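Local coordinates for protein arylesterase (Sulfolobus solfataricus, PDB 5L2P) that hydrolyses aromatic esters, p-nitrophenyl fatty-acid esters and organophosphates such as paraoxon, as a serine esterase of the GDXG lipolytic family, at residues Met1-Glu6 with Gly278-Phe283; Lys40-Asp45 with Ser98-Asn103; Thr50-Ile55 with Pro63-Ser68; Val183-Leu188 with Pro227-Leu232. All coordinates share one frame; numbering follows the deposited sequence.

Interaction 1 (Met1-Glu6 with Gly278-Phe283); sequences MPLDPE and GNVHAF
The amide of D4 and the carbonyl of G278 make the one hydrogen bond between 1-6 and 278-283. D4 N lies 3.1 Å from G278 O, its N-H runs nearly straight at the oxygen (172°), and it arrives in the carbonyl plane on a lone pair. D4 CB reaches the same carbonyl, 3.5 Å from G278 O. D4 is the N-cap of helix 5-17, so the bond holds the residue from which that helix starts. Aspartate is common at an N-cap, though here its carboxylate makes a long, weak ion pair with R288, and the proline that follows, P5, is well tolerated in a first turn. Glycine suits the other side, because G278 has a phi of 69°, which it adopts easily; its CA lies 4.5 Å from L3 CA. The apolar part is a single meeting of branches. With L3 CG anti to its own carbonyl carbon (chi1 -60°), methyl CD2 comes to 4.0 Å from V280 CG1, the two side chains crossing at about a right angle. E249 OE1 accepts the G278 N-H, so the glycine is gripped on its nitrogen as well as its oxygen. One residue beyond V280, H281 bonds to D251 and S156, the inferred catalytic triad. The buried contact thus joins the start of helix 5-17 to the short strand 279-280, with V7 of that helix against N279 and V280, T289 of helix 287-305 also against N279, and F283 packing on strand 242-248.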
loop_
_atom_site.group_PDB
_atom_site.type_symbol
_atom_site.label_atom_id
_atom_site.label_comp_id
_atom_site.label_asym_id
_atom_site.label_seq_id
_atom_site.Cartn_x
_atom_site.Cartn_y
_atom_site.Cartn_z
ATOM N N MET A 1 -16.106 -0.094 1.771
ATOM C CA MET A 1 -14.813 0.668 1.615
ATOM C C MET A 1 -15.035 2.173 1.724
ATOM O O MET A 1 -16.176 2.641 1.608
ATOM C CB MET A 1 -14.129 0.328 0.281
ATOM C CG MET A 1 -13.488 -1.057 0.284
ATOM S SD MET A 1 -12.068 -1.261 1.373
ATOM C CE MET A 1 -10.855 -0.571 0.268
ATOM N N PRO A 2 -13.948 2.942 1.977
ATOM C CA PRO A 2 -14.081 4.379 2.181
ATOM C C PRO A 2 -14.134 5.163 0.861
ATOM O O PRO A 2 -13.162 5.783 0.461
ATOM C CB PRO A 2 -12.843 4.722 3.000
ATOM C CG PRO A 2 -11.826 3.793 2.502
ATOM C CD PRO A 2 -12.554 2.507 2.195
ATOM N N LEU A 3 -15.293 5.128 0.208
ATOM C CA LEU A 3 -15.532 5.916 -0.982
ATOM C C LEU A 3 -16.262 7.207 -0.634
ATOM O O LEU A 3 -16.775 7.386 0.461
ATOM C CB LEU A 3 -16.387 5.127 -1.986
ATOM C CG LEU A 3 -15.846 3.801 -2.501
ATOM C CD1 LEU A 3 -16.932 3.084 -3.297
ATOM C CD2 LEU A 3 -14.585 4.042 -3.347
ATOM N N ASP A 4 -16.290 8.103 -1.596
ATOM C CA ASP A 4 -17.226 9.212 -1.583
ATOM C C ASP A 4 -18.691 8.665 -1.505
ATOM O O ASP A 4 -19.069 7.800 -2.261
ATOM C CB ASP A 4 -17.003 9.996 -2.868
ATOM C CG ASP A 4 -17.710 11.313 -2.891
ATOM O OD1 ASP A 4 -18.547 11.629 -2.005
ATOM O OD2 ASP A 4 -17.401 12.045 -3.852
ATOM N N PRO A 5 -19.485 9.156 -0.558
ATOM C CA PRO A 5 -20.884 8.688 -0.427
ATOM C C PRO A 5 -21.730 8.727 -1.710
ATOM O O PRO A 5 -22.506 7.828 -1.939
ATOM C CB PRO A 5 -21.483 9.636 0.630
ATOM C CG PRO A 5 -20.302 9.992 1.485
ATOM C CD PRO A 5 -19.127 10.095 0.528
ATOM N N GLU A 6 -21.579 9.768 -2.523
ATOM C CA GLU A 6 -22.279 9.848 -3.816
ATOM C C GLU A 6 -21.849 8.723 -4.743
ATOM O O GLU A 6 -22.655 8.187 -5.490
ATOM C CB GLU A 6 -22.128 11.236 -4.508
ATOM C CG GLU A 6 -20.694 11.696 -4.784
ATOM C CD GLU A 6 -20.556 13.124 -5.345
ATOM O OE1 GLU A 6 -21.535 13.631 -5.978
ATOM O OE2 GLU A 6 -19.458 13.735 -5.150
ATOM N N GLY A 278 -10.727 8.356 -3.112
ATOM C CA GLY A 278 -12.129 8.147 -2.817
ATOM C C GLY A 278 -13.013 8.007 -4.038
ATOM O O GLY A 278 -14.237 8.133 -3.951
ATOM N N ASN A 279 -12.383 7.683 -5.163
ATOM C CA ASN A 279 -13.039 7.579 -6.436
ATOM C C ASN A 279 -12.708 6.329 -7.159
ATOM O O ASN A 279 -11.654 5.752 -6.954
ATOM C CB ASN A 279 -12.735 8.769 -7.318
ATOM C CG ASN A 279 -13.602 9.980 -6.979
ATOM O OD1 ASN A 279 -14.656 10.232 -7.603
ATOM N ND2 ASN A 279 -13.218 10.668 -5.939
ATOM N N VAL A 280 -13.677 5.890 -7.961
ATOM C CA VAL A 280 -13.538 4.679 -8.735
ATOM C C VAL A 280 -13.126 5.063 -10.141
ATOM O O VAL A 280 -12.903 6.220 -10.433
ATOM C CB VAL A 280 -14.832 3.827 -8.702
ATOM C CG1 VAL A 280 -15.152 3.430 -7.261
ATOM C CG2 VAL A 280 -15.997 4.530 -9.396
ATOM N N HIS A 281 -12.987 4.074 -10.997
ATOM C CA HIS A 281 -12.543 4.295 -12.363
ATOM C C HIS A 281 -13.366 5.360 -13.080
ATOM O O HIS A 281 -14.598 5.335 -13.072
ATOM C CB HIS A 281 -12.615 2.981 -13.119
ATOM C CG HIS A 281 -12.257 3.089 -14.562
ATOM N ND1 HIS A 281 -10.962 3.237 -15.006
ATOM C CD2 HIS A 281 -13.033 3.059 -15.669
ATOM C CE1 HIS A 281 -10.953 3.287 -16.325
ATOM N NE2 HIS A 281 -12.200 3.196 -16.753
ATOM N N ALA A 282 -12.651 6.304 -13.681
ATOM C CA ALA A 282 -13.268 7.395 -14.482
ATOM C C ALA A 282 -14.139 8.372 -13.668
ATOM O O ALA A 282 -14.820 9.175 -14.225
ATOM C CB ALA A 282 -14.011 6.811 -15.653
ATOM N N PHE A 283 -14.062 8.303 -12.348
ATOM C CA PHE A 283 -14.781 9.205 -11.450
ATOM C C PHE A 283 -16.295 9.073 -11.582
ATOM O O PHE A 283 -17.035 10.002 -11.350
ATOM C CB PHE A 283 -14.290 10.649 -11.621
ATOM C CG PHE A 283 -12.794 10.746 -11.851
ATOM C CD1 PHE A 283 -11.891 10.339 -10.893
ATOM C CD2 PHE A 283 -12.292 11.191 -13.067
ATOM C CE1 PHE A 283 -10.521 10.392 -11.111
ATOM C CE2 PHE A 283 -10.925 11.240 -13.302
ATOM C CZ PHE A 283 -10.038 10.838 -12.316
#

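Interaction 2 (Lys40-Asp45 with Ser98-Asn103); sequences KAVPKD and SRILSN
R99, on helix 95-105, lies along the side chain of K44 and the carbonyl of D45, and most of its side chain is spent on that one carbonyl. CB starts 3.6 Å from D45 O, and the chain, extended from CG to NE, then passes beside that oxygen, with R99 CD 3.4 Å from D45 O. The same CD also touches K44 CB at 3.9 Å, where the two side chains run obliquely past each other. NE turns to a different partner, the carboxylate of D95, in a salt bridge. At the tip, NH1 donates to D45 O at 2.6 Å; the N-H is bent (144°), and the oxygen sits at the guanidinium edge, tilted 18° from its plane. Arginine suits this place because its long apolar stem can pack on a loop while its two kinds of N-H serve separate acceptors.

The next residue, I100, supplies the apolar side: its CD1 meets V42 CG1 at 3.9 Å, and its CG1 lies 4.1 Å from D45 CG. I100 CG1 gets there by standing anti to its own carbonyl carbon (chi1 -64°). The D45 carboxylate forms a salt bridge with R291 of helix 287-305, and N103 ND2 bonds to P46 O, just beyond D45 in the same loop. The loop between helix 27-39 and strand 49-56 is therefore held by one arginine-to-carbonyl bond and by hydrocarbon contacts beside it. With K44 making a weak, long ion pair to D95 as well, that acidic residue probably balances the positive charge gathered at this surface contact.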
loop_
_atom_site.group_PDB
_atom_site.type_symbol
_atom_site.label_atom_id
_atom_site.label_comp_id
_atom_site.label_asym_id
_atom_site.label_seq_id
_atom_site.Cartn_x
_atom_site.Cartn_y
_atom_site.Cartn_z
ATOM N N LYS A 40 -25.235 10.578 -19.982
ATOM C CA LYS A 40 -26.000 11.363 -19.010
ATOM C C LYS A 40 -25.199 11.711 -17.738
ATOM O O LYS A 40 -25.706 12.383 -16.870
ATOM C CB LYS A 40 -27.267 10.599 -18.616
ATOM C CG LYS A 40 -28.217 10.332 -19.794
ATOM C CD LYS A 40 -29.228 9.215 -19.506
ATOM C CE LYS A 40 -30.443 9.630 -18.686
ATOM N NZ LYS A 40 -31.484 10.217 -19.568
ATOM N N ALA A 41 -23.955 11.255 -17.649
ATOM C CA ALA A 41 -23.195 11.238 -16.387
ATOM C C ALA A 41 -22.795 12.638 -15.914
ATOM O O ALA A 41 -22.963 12.954 -14.735
ATOM C CB ALA A 41 -21.955 10.353 -16.517
ATOM N N VAL A 42 -22.287 13.463 -16.831
ATOM C CA VAL A 42 -21.903 14.841 -16.521
ATOM C C VAL A 42 -22.790 15.806 -17.310
ATOM O O VAL A 42 -23.103 15.547 -18.464
ATOM C CB VAL A 42 -20.409 15.092 -16.873
ATOM C CG1 VAL A 42 -19.964 16.496 -16.484
ATOM C CG2 VAL A 42 -19.522 14.038 -16.214
ATOM N N PRO A 43 -23.212 16.923 -16.695
ATOM C CA PRO A 43 -24.005 17.921 -17.431
ATOM C C PRO A 43 -23.203 18.685 -18.484
ATOM O O PRO A 43 -22.023 18.928 -18.283
ATOM C CB PRO A 43 -24.498 18.882 -16.329
ATOM C CG PRO A 43 -24.297 18.157 -15.047
ATOM C CD PRO A 43 -23.111 17.263 -15.266
ATOM N N LYS A 44 -23.853 19.066 -19.588
ATOM C CA LYS A 44 -23.203 19.742 -20.708
ATOM C C LYS A 44 -23.129 21.251 -20.541
ATOM O O LYS A 44 -24.155 21.930 -20.435
ATOM C CB LYS A 44 -23.930 19.463 -22.007
ATOM C CG LYS A 44 -23.900 18.015 -22.492
ATOM C CD LYS A 44 -24.773 17.883 -23.764
ATOM C CE LYS A 44 -24.713 16.542 -24.492
ATOM N NZ LYS A 44 -24.216 15.435 -23.642
ATOM N N ASP A 45 -21.905 21.778 -20.518
ATOM C CA ASP A 45 -21.704 23.220 -20.514
ATOM C C ASP A 45 -21.818 23.765 -21.946
ATOM O O ASP A 45 -21.490 23.084 -22.909
ATOM C CB ASP A 45 -20.344 23.579 -19.932
ATOM C CG ASP A 45 -20.270 23.371 -18.428
ATOM O OD1 ASP A 45 -20.900 22.432 -17.903
ATOM O OD2 ASP A 45 -19.527 24.123 -17.767
ATOM N N SER A 98 -15.629 16.991 -23.350
ATOM C CA SER A 98 -15.001 17.789 -24.392
ATOM C C SER A 98 -15.331 19.253 -24.243
ATOM O O SER A 98 -14.484 20.096 -24.491
ATOM C CB SER A 98 -15.433 17.316 -25.768
ATOM O OG SER A 98 -15.237 15.917 -25.943
ATOM N N ARG A 99 -16.578 19.543 -23.868
ATOM C CA ARG A 99 -17.050 20.920 -23.681
ATOM C C ARG A 99 -16.348 21.607 -22.517
ATOM O O ARG A 99 -15.884 22.730 -22.654
ATOM C CB ARG A 99 -18.567 20.966 -23.416
ATOM C CG ARG A 99 -19.388 20.629 -24.611
ATOM C CD ARG A 99 -20.775 20.078 -24.235
ATOM N NE ARG A 99 -21.640 20.057 -25.391
ATOM C CZ ARG A 99 -22.219 21.134 -25.901
ATOM N NH1 ARG A 99 -22.072 22.309 -25.347
ATOM N NH2 ARG A 99 -22.993 21.039 -26.971
ATOM N N ILE A 100 -16.307 20.943 -21.362
ATOM C CA ILE A 100 -15.601 21.483 -20.201
ATOM C C ILE A 100 -14.107 21.640 -20.508
ATOM O O ILE A 100 -13.480 22.625 -20.096
ATOM C CB ILE A 100 -15.768 20.601 -18.971
ATOM C CG1 ILE A 100 -17.235 20.559 -18.537
ATOM C CG2 ILE A 100 -14.939 21.124 -17.802
ATOM C CD1 ILE A 100 -17.552 19.386 -17.619
ATOM N N LEU A 101 -13.536 20.688 -21.246
ATOM C CA LEU A 101 -12.109 20.708 -21.529
ATOM C C LEU A 101 -11.738 21.874 -22.424
ATOM O O LEU A 101 -10.738 22.590 -22.173
ATOM C CB LEU A 101 -11.656 19.379 -22.149
ATOM C CG LEU A 101 -10.139 19.231 -22.421
ATOM C CD1 LEU A 101 -9.286 19.257 -21.160
ATOM C CD2 LEU A 101 -9.952 17.944 -23.183
ATOM N N SER A 102 -12.548 22.056 -23.450
ATOM C CA SER A 102 -12.401 23.166 -24.393
ATOM C C SER A 102 -12.459 24.529 -23.695
ATOM O O SER A 102 -11.654 25.401 -23.959
ATOM C CB SER A 102 -13.506 23.075 -25.469
ATOM O OG SER A 102 -13.367 24.087 -26.462
ATOM N N ASN A 103 -13.434 24.705 -22.813
ATOM C CA ASN A 103 -13.616 25.975 -22.117
ATOM C C ASN A 103 -12.497 26.252 -21.137
ATOM O O ASN A 103 -12.086 27.382 -20.986
ATOM C CB ASN A 103 -14.962 25.994 -21.396
ATOM C CG ASN A 103 -16.148 26.099 -22.358
ATOM O OD1 ASN A 103 -16.008 26.567 -23.478
ATOM N ND2 ASN A 103 -17.323 25.671 -21.911
#

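Interaction 3 (Thr50-Ile55 with Pro63-Ser68); sequences TRDMKI and PIRIYS
R51 and I66, like M53 and I64, are hydrogen-bonded pairs of the antiparallel beta hairpin formed by strands 49-56 and 61-68, at one margin of the alpha/beta-hydrolase sheet. Each pair exchanges two backbone bonds, the shortest from I66 N to R51 O at 2.8 Å. D52/R65 lies between them, T50/Y67 and K54/P63 beyond, and at these non-hydrogen-bonded pairs CA-H groups approach carbonyls, as T50 CA does I66 O. The strand directions are 143° apart, short of 180° as in a twisted ribbon.

Side chains alternate between two faces. On the face of R51, M53, I64 and I66 the contacts are largely apolar: M53 CG lies 3.6 Å from I64 CG1, the two side chains side by side and pointing the same way. I64 CG1 is wedged between its own N and carbonyl carbon (chi1 58°), and its CG2 meets I55 CD1 at 3.7 Å. Beta-branched isoleucine fits an extended strand and fills the space toward helix 124-138, where W135 packs on M53, I55 and I64. R51 lays one face of its guanidinium over I66. On the other face stand T50, D52, K54, P63, R65 and Y67. Y67 OH hydrogen-bonds D95, and E92 holds R65 by a salt bridge of its own. D52 adds a second charge to R65, while T50 CG2 touches the edge of that guanidinium. D52 OD1 sits 2.7 Å from R65 NH1 but over the face of the guanidinium, so the pair is held by charge with no N-H aimed at the oxygen.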
loop_
_atom_site.group_PDB
_atom_site.type_symbol
_atom_site.label_atom_id
_atom_site.label_comp_id
_atom_site.label_asym_id
_atom_site.label_seq_id
_atom_site.Cartn_x
_atom_site.Cartn_y
_atom_site.Cartn_z
ATOM N N THR A 50 -19.968 24.072 -32.313
ATOM C CA THR A 50 -19.828 22.632 -32.481
ATOM C C THR A 50 -20.052 22.313 -33.941
ATOM O O THR A 50 -21.028 22.763 -34.530
ATOM C CB THR A 50 -20.875 21.907 -31.617
ATOM O OG1 THR A 50 -20.420 21.930 -30.254
ATOM C CG2 THR A 50 -21.087 20.485 -32.025
ATOM N N ARG A 51 -19.166 21.523 -34.526
ATOM C CA ARG A 51 -19.246 21.197 -35.942
ATOM C C ARG A 51 -18.898 19.728 -36.125
ATOM O O ARG A 51 -17.821 19.291 -35.726
ATOM C CB ARG A 51 -18.307 22.095 -36.746
ATOM C CG ARG A 51 -18.298 21.908 -38.254
ATOM C CD ARG A 51 -17.609 23.069 -38.986
ATOM N NE ARG A 51 -16.141 23.142 -38.767
ATOM C CZ ARG A 51 -15.520 23.894 -37.842
ATOM N NH1 ARG A 51 -16.188 24.689 -36.998
ATOM N NH2 ARG A 51 -14.184 23.873 -37.751
ATOM N N ASP A 52 -19.838 18.965 -36.689
ATOM C CA ASP A 52 -19.608 17.557 -37.008
ATOM C C ASP A 52 -19.127 17.449 -38.425
ATOM O O ASP A 52 -19.565 18.208 -39.265
ATOM C CB ASP A 52 -20.882 16.754 -36.869
ATOM C CG ASP A 52 -21.261 16.483 -35.432
ATOM O OD1 ASP A 52 -20.433 16.656 -34.537
ATOM O OD2 ASP A 52 -22.415 16.053 -35.213
ATOM N N MET A 53 -18.213 16.522 -38.678
ATOM C CA MET A 53 -17.714 16.260 -40.036
ATOM C C MET A 53 -17.037 14.898 -40.113
ATOM O O MET A 53 -16.978 14.203 -39.115
ATOM C CB MET A 53 -16.762 17.364 -40.511
ATOM C CG MET A 53 -15.407 17.463 -39.824
ATOM S SD MET A 53 -14.301 18.522 -40.830
ATOM C CE MET A 53 -15.170 20.108 -40.812
ATOM N N LYS A 54 -16.566 14.518 -41.290
ATOM C CA LYS A 54 -15.915 13.231 -41.480
ATOM C C LYS A 54 -14.582 13.370 -42.202
ATOM O O LYS A 54 -14.485 14.071 -43.183
ATOM C CB LYS A 54 -16.815 12.295 -42.257
ATOM C CG LYS A 54 -17.889 11.616 -41.431
ATOM C CD LYS A 54 -18.993 11.051 -42.357
ATOM C CE LYS A 54 -19.930 10.074 -41.652
ATOM N NZ LYS A 54 -20.616 10.612 -40.433
ATOM N N ILE A 55 -13.555 12.720 -41.668
ATOM C CA ILE A 55 -12.245 12.665 -42.301
ATOM C C ILE A 55 -12.275 11.478 -43.256
ATOM O O ILE A 55 -12.718 10.374 -42.886
ATOM C CB ILE A 55 -11.142 12.415 -41.271
ATOM C CG1 ILE A 55 -11.150 13.487 -40.189
ATOM C CG2 ILE A 55 -9.765 12.254 -41.956
ATOM C CD1 ILE A 55 -10.263 13.144 -39.007
ATOM N N PRO A 63 -15.732 9.847 -38.377
ATOM C CA PRO A 63 -16.459 11.023 -37.885
ATOM C C PRO A 63 -15.684 11.750 -36.767
ATOM O O PRO A 63 -15.090 11.111 -35.921
ATOM C CB PRO A 63 -17.787 10.448 -37.343
ATOM C CG PRO A 63 -17.821 9.040 -37.791
ATOM C CD PRO A 63 -16.399 8.590 -38.013
ATOM N N ILE A 64 -15.716 13.074 -36.790
ATOM C CA ILE A 64 -15.177 13.884 -35.729
ATOM C C ILE A 64 -16.132 15.005 -35.355
ATOM O O ILE A 64 -17.028 15.331 -36.107
ATOM C CB ILE A 64 -13.803 14.494 -36.117
ATOM C CG1 ILE A 64 -13.918 15.331 -37.371
ATOM C CG2 ILE A 64 -12.789 13.387 -36.346
ATOM C CD1 ILE A 64 -12.655 16.153 -37.632
ATOM N N ARG A 65 -15.931 15.569 -34.160
ATOM C CA ARG A 65 -16.650 16.762 -33.749
ATOM C C ARG A 65 -15.607 17.795 -33.302
ATOM O O ARG A 65 -14.755 17.513 -32.477
ATOM C CB ARG A 65 -17.611 16.452 -32.617
ATOM C CG ARG A 65 -18.581 17.613 -32.317
ATOM C CD ARG A 65 -19.544 17.348 -31.142
ATOM N NE ARG A 65 -20.372 16.161 -31.270
ATOM C CZ ARG A 65 -21.532 16.119 -31.882
ATOM N NH1 ARG A 65 -22.028 17.212 -32.434
ATOM N NH2 ARG A 65 -22.193 14.978 -31.937
ATOM N N ILE A 66 -15.686 18.993 -33.864
ATOM C CA ILE A 66 -14.817 20.097 -33.504
ATOM C C ILE A 66 -15.537 21.024 -32.528
ATOM O O ILE A 66 -16.628 21.544 -32.859
ATOM C CB ILE A 66 -14.450 20.995 -34.703
ATOM C CG1 ILE A 66 -14.151 20.194 -35.987
ATOM C CG2 ILE A 66 -13.279 21.899 -34.328
ATOM C CD1 ILE A 66 -13.220 18.997 -35.781
ATOM N N TYR A 67 -14.914 21.240 -31.348
ATOM C CA TYR A 67 -15.464 22.150 -30.340
ATOM C C TYR A 67 -14.701 23.447 -30.324
ATOM O O TYR A 67 -13.500 23.431 -30.215
ATOM C CB TYR A 67 -15.401 21.535 -28.962
ATOM C CG TYR A 67 -16.142 20.239 -28.797
ATOM C CD1 TYR A 67 -15.617 19.035 -29.252
ATOM C CD2 TYR A 67 -17.345 20.198 -28.164
ATOM C CE1 TYR A 67 -16.315 17.838 -29.081
ATOM C CE2 TYR A 67 -18.054 19.022 -28.019
ATOM C CZ TYR A 67 -17.521 17.848 -28.468
ATOM O OH TYR A 67 -18.161 16.659 -28.273
ATOM N N SER A 68 -15.408 24.570 -30.418
ATOM C CA SER A 68 -14.802 25.871 -30.236
ATOM C C SER A 68 -15.226 26.417 -28.895
ATOM O O SER A 68 -16.400 26.370 -28.586
ATOM C CB SER A 68 -15.269 26.834 -31.301
ATOM O OG SER A 68 -15.012 26.328 -32.575
#

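Interaction 4 (Val183-Leu188 with Pro227-Leu232); sequences VPFVYL and PLFSPL
One backbone hydrogen bond ties the loops together: L232 N donates to V186 O at 3.1 Å with an N-H angle of 165°. P231 N also approaches that oxygen, but a proline nitrogen has no hydrogen to give. The touching parts, 185-188 and 229-232, run at about a right angle, and N160 ND2 spans both by bonding to F185 O and F229 O.

Apolar contacts do the rest. Phenylalanine suits both aromatic places, since flat apolar rings can lie against each other where the loops meet: F185 CE1 lies 3.6 Å from F229 CZ, the rings oblique, with planes 51° apart. F185 CG is anti to the backbone N (chi1 177°), which carries its ring along to F229, while W86 meets it edge-to-face. V186 CG1 packs on the ring of P231 at CG, 4.0 Å away, and Y187 CB meets L232 CD2 at 3.7 Å.

Polar side chains look outside the pair. S230 OG makes a weak bond to L224 O, and Y187 OH bonds L188 O of a neighbouring subunit. F185 comes within about 6 Å of S156, side chain to side chain, so the paired loops lie beside the inferred catalytic serine of an alpha/beta hydrolase fold.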
loop_
_atom_site.group_PDB
_atom_site.type_symbol
_atom_site.label_atom_id
_atom_site.label_comp_id
_atom_site.label_asym_id
_atom_site.label_seq_id
_atom_site.Cartn_x
_atom_site.Cartn_y
_atom_site.Cartn_z
ATOM N N VAL A 183 -6.863 7.705 -16.200
ATOM C CA VAL A 183 -7.132 6.319 -15.856
ATOM C C VAL A 183 -6.876 5.313 -17.003
ATOM O O VAL A 183 -7.671 4.416 -17.230
ATOM C CB VAL A 183 -8.538 6.163 -15.241
ATOM C CG1 VAL A 183 -8.614 6.980 -13.931
ATOM C CG2 VAL A 183 -9.643 6.579 -16.239
ATOM N N PRO A 184 -5.710 5.391 -17.629
ATOM C CA PRO A 184 -5.419 4.543 -18.755
ATOM C C PRO A 184 -5.228 3.046 -18.495
ATOM O O PRO A 184 -4.773 2.628 -17.412
ATOM C CB PRO A 184 -4.044 5.090 -19.222
ATOM C CG PRO A 184 -3.371 5.500 -17.964
ATOM C CD PRO A 184 -4.479 6.048 -17.099
ATOM N N PHE A 185 -5.526 2.258 -19.524
ATOM C CA PHE A 185 -5.027 0.882 -19.647
ATOM C C PHE A 185 -3.706 0.908 -20.413
ATOM O O PHE A 185 -3.653 1.377 -21.551
ATOM C CB PHE A 185 -6.049 0.010 -20.385
ATOM C CG PHE A 185 -5.597 -1.395 -20.624
ATOM C CD1 PHE A 185 -4.740 -1.707 -21.688
ATOM C CD2 PHE A 185 -6.008 -2.424 -19.793
ATOM C CE1 PHE A 185 -4.325 -3.025 -21.917
ATOM C CE2 PHE A 185 -5.574 -3.730 -20.024
ATOM C CZ PHE A 185 -4.735 -4.017 -21.087
ATOM N N VAL A 186 -2.647 0.368 -19.804
ATOM C CA VAL A 186 -1.315 0.335 -20.438
ATOM C C VAL A 186 -0.639 -1.030 -20.429
ATOM O O VAL A 186 0.439 -1.183 -20.999
ATOM C CB VAL A 186 -0.357 1.331 -19.773
ATOM C CG1 VAL A 186 -0.801 2.744 -20.054
ATOM C CG2 VAL A 186 -0.233 1.115 -18.262
ATOM N N TYR A 187 -1.265 -2.028 -19.816
ATOM C CA TYR A 187 -0.621 -3.325 -19.613
ATOM C C TYR A 187 -1.623 -4.384 -19.135
ATOM O O TYR A 187 -2.642 -4.053 -18.517
ATOM C CB TYR A 187 0.501 -3.179 -18.533
ATOM C CG TYR A 187 1.376 -4.408 -18.396
ATOM C CD1 TYR A 187 2.139 -4.855 -19.473
ATOM C CD2 TYR A 187 1.430 -5.139 -17.208
ATOM C CE1 TYR A 187 2.906 -6.002 -19.390
ATOM C CE2 TYR A 187 2.262 -6.265 -17.089
ATOM C CZ TYR A 187 2.995 -6.693 -18.196
ATOM O OH TYR A 187 3.810 -7.823 -18.183
ATOM N N LEU A 188 -1.328 -5.649 -19.405
ATOM C CA LEU A 188 -2.075 -6.755 -18.814
ATOM C C LEU A 188 -1.558 -7.010 -17.409
ATOM O O LEU A 188 -0.748 -7.898 -17.160
ATOM C CB LEU A 188 -1.949 -8.033 -19.656
ATOM C CG LEU A 188 -2.958 -9.131 -19.305
ATOM C CD1 LEU A 188 -4.357 -8.796 -19.859
ATOM C CD2 LEU A 188 -2.454 -10.446 -19.864
ATOM N N PRO A 227 3.648 -3.353 -28.046
ATOM C CA PRO A 227 3.671 -2.072 -27.328
ATOM C C PRO A 227 2.521 -1.110 -27.700
ATOM O O PRO A 227 2.150 -0.293 -26.876
ATOM C CB PRO A 227 5.042 -1.477 -27.686
ATOM C CG PRO A 227 5.849 -2.607 -28.196
ATOM C CD PRO A 227 4.878 -3.575 -28.826
ATOM N N LEU A 228 1.957 -1.212 -28.903
ATOM C CA LEU A 228 0.787 -0.396 -29.251
ATOM C C LEU A 228 -0.475 -0.822 -28.494
ATOM O O LEU A 228 -1.404 -0.028 -28.371
ATOM C CB LEU A 228 0.491 -0.425 -30.751
ATOM C CG LEU A 228 1.621 0.089 -31.653
ATOM C CD1 LEU A 228 1.246 0.007 -33.129
ATOM C CD2 LEU A 228 2.048 1.507 -31.322
ATOM N N PHE A 229 -0.514 -2.057 -28.009
ATOM C CA PHE A 229 -1.570 -2.494 -27.135
ATOM C C PHE A 229 -1.212 -2.237 -25.671
ATOM O O PHE A 229 -2.042 -1.711 -24.900
ATOM C CB PHE A 229 -1.868 -3.959 -27.358
ATOM C CG PHE A 229 -2.742 -4.562 -26.295
ATOM C CD1 PHE A 229 -4.086 -4.283 -26.246
ATOM C CD2 PHE A 229 -2.213 -5.439 -25.372
ATOM C CE1 PHE A 229 -4.880 -4.843 -25.281
ATOM C CE2 PHE A 229 -2.995 -6.003 -24.395
ATOM C CZ PHE A 229 -4.337 -5.707 -24.341
ATOM N N SER A 230 0.014 -2.635 -25.295
ATOM C CA SER A 230 0.545 -2.484 -23.934
ATOM C C SER A 230 1.770 -1.632 -23.938
ATOM O O SER A 230 2.889 -2.151 -23.919
ATOM C CB SER A 230 0.894 -3.841 -23.327
ATOM O OG SER A 230 -0.280 -4.555 -22.962
ATOM N N PRO A 231 1.586 -0.314 -23.950
ATOM C CA PRO A 231 2.741 0.589 -24.007
ATOM C C PRO A 231 3.730 0.466 -22.828
ATOM O O PRO A 231 4.876 0.879 -22.948
ATOM C CB PRO A 231 2.100 1.984 -24.038
ATOM C CG PRO A 231 0.662 1.774 -23.683
ATOM C CD PRO A 231 0.318 0.399 -24.086
ATOM N N LEU A 232 3.285 -0.087 -21.708
ATOM C CA LEU A 232 4.162 -0.261 -20.569
ATOM C C LEU A 232 5.319 -1.249 -20.891
ATOM O O LEU A 232 6.382 -1.152 -20.307
ATOM C CB LEU A 232 3.351 -0.722 -19.352
ATOM C CG LEU A 232 4.034 -0.547 -18.008
ATOM C CD1 LEU A 232 4.342 0.905 -17.675
ATOM C CD2 LEU A 232 3.162 -1.158 -16.926
#

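Interactions 1 and 4 are buried, interaction 2 lies at the surface and interaction 3 is partly buried. The first and last depend on a single backbone hydrogen bond plus apolar packing, and they touch where V183 CG2 meets H281, next to the inferred triad. Interaction 3 instead uses regular strand pairing, supplemented by charge on one face. Interaction 2 differs in that the donor to the loop carbonyl is an arginine side chain. Interactions 2 and 3 meet where S98, R99 and S102 of helix 95-105 pack on Y67, and D95 serves both. Along the chain, 40-45/98-103 encloses the hairpin, and 1-6/278-283 encloses all the others.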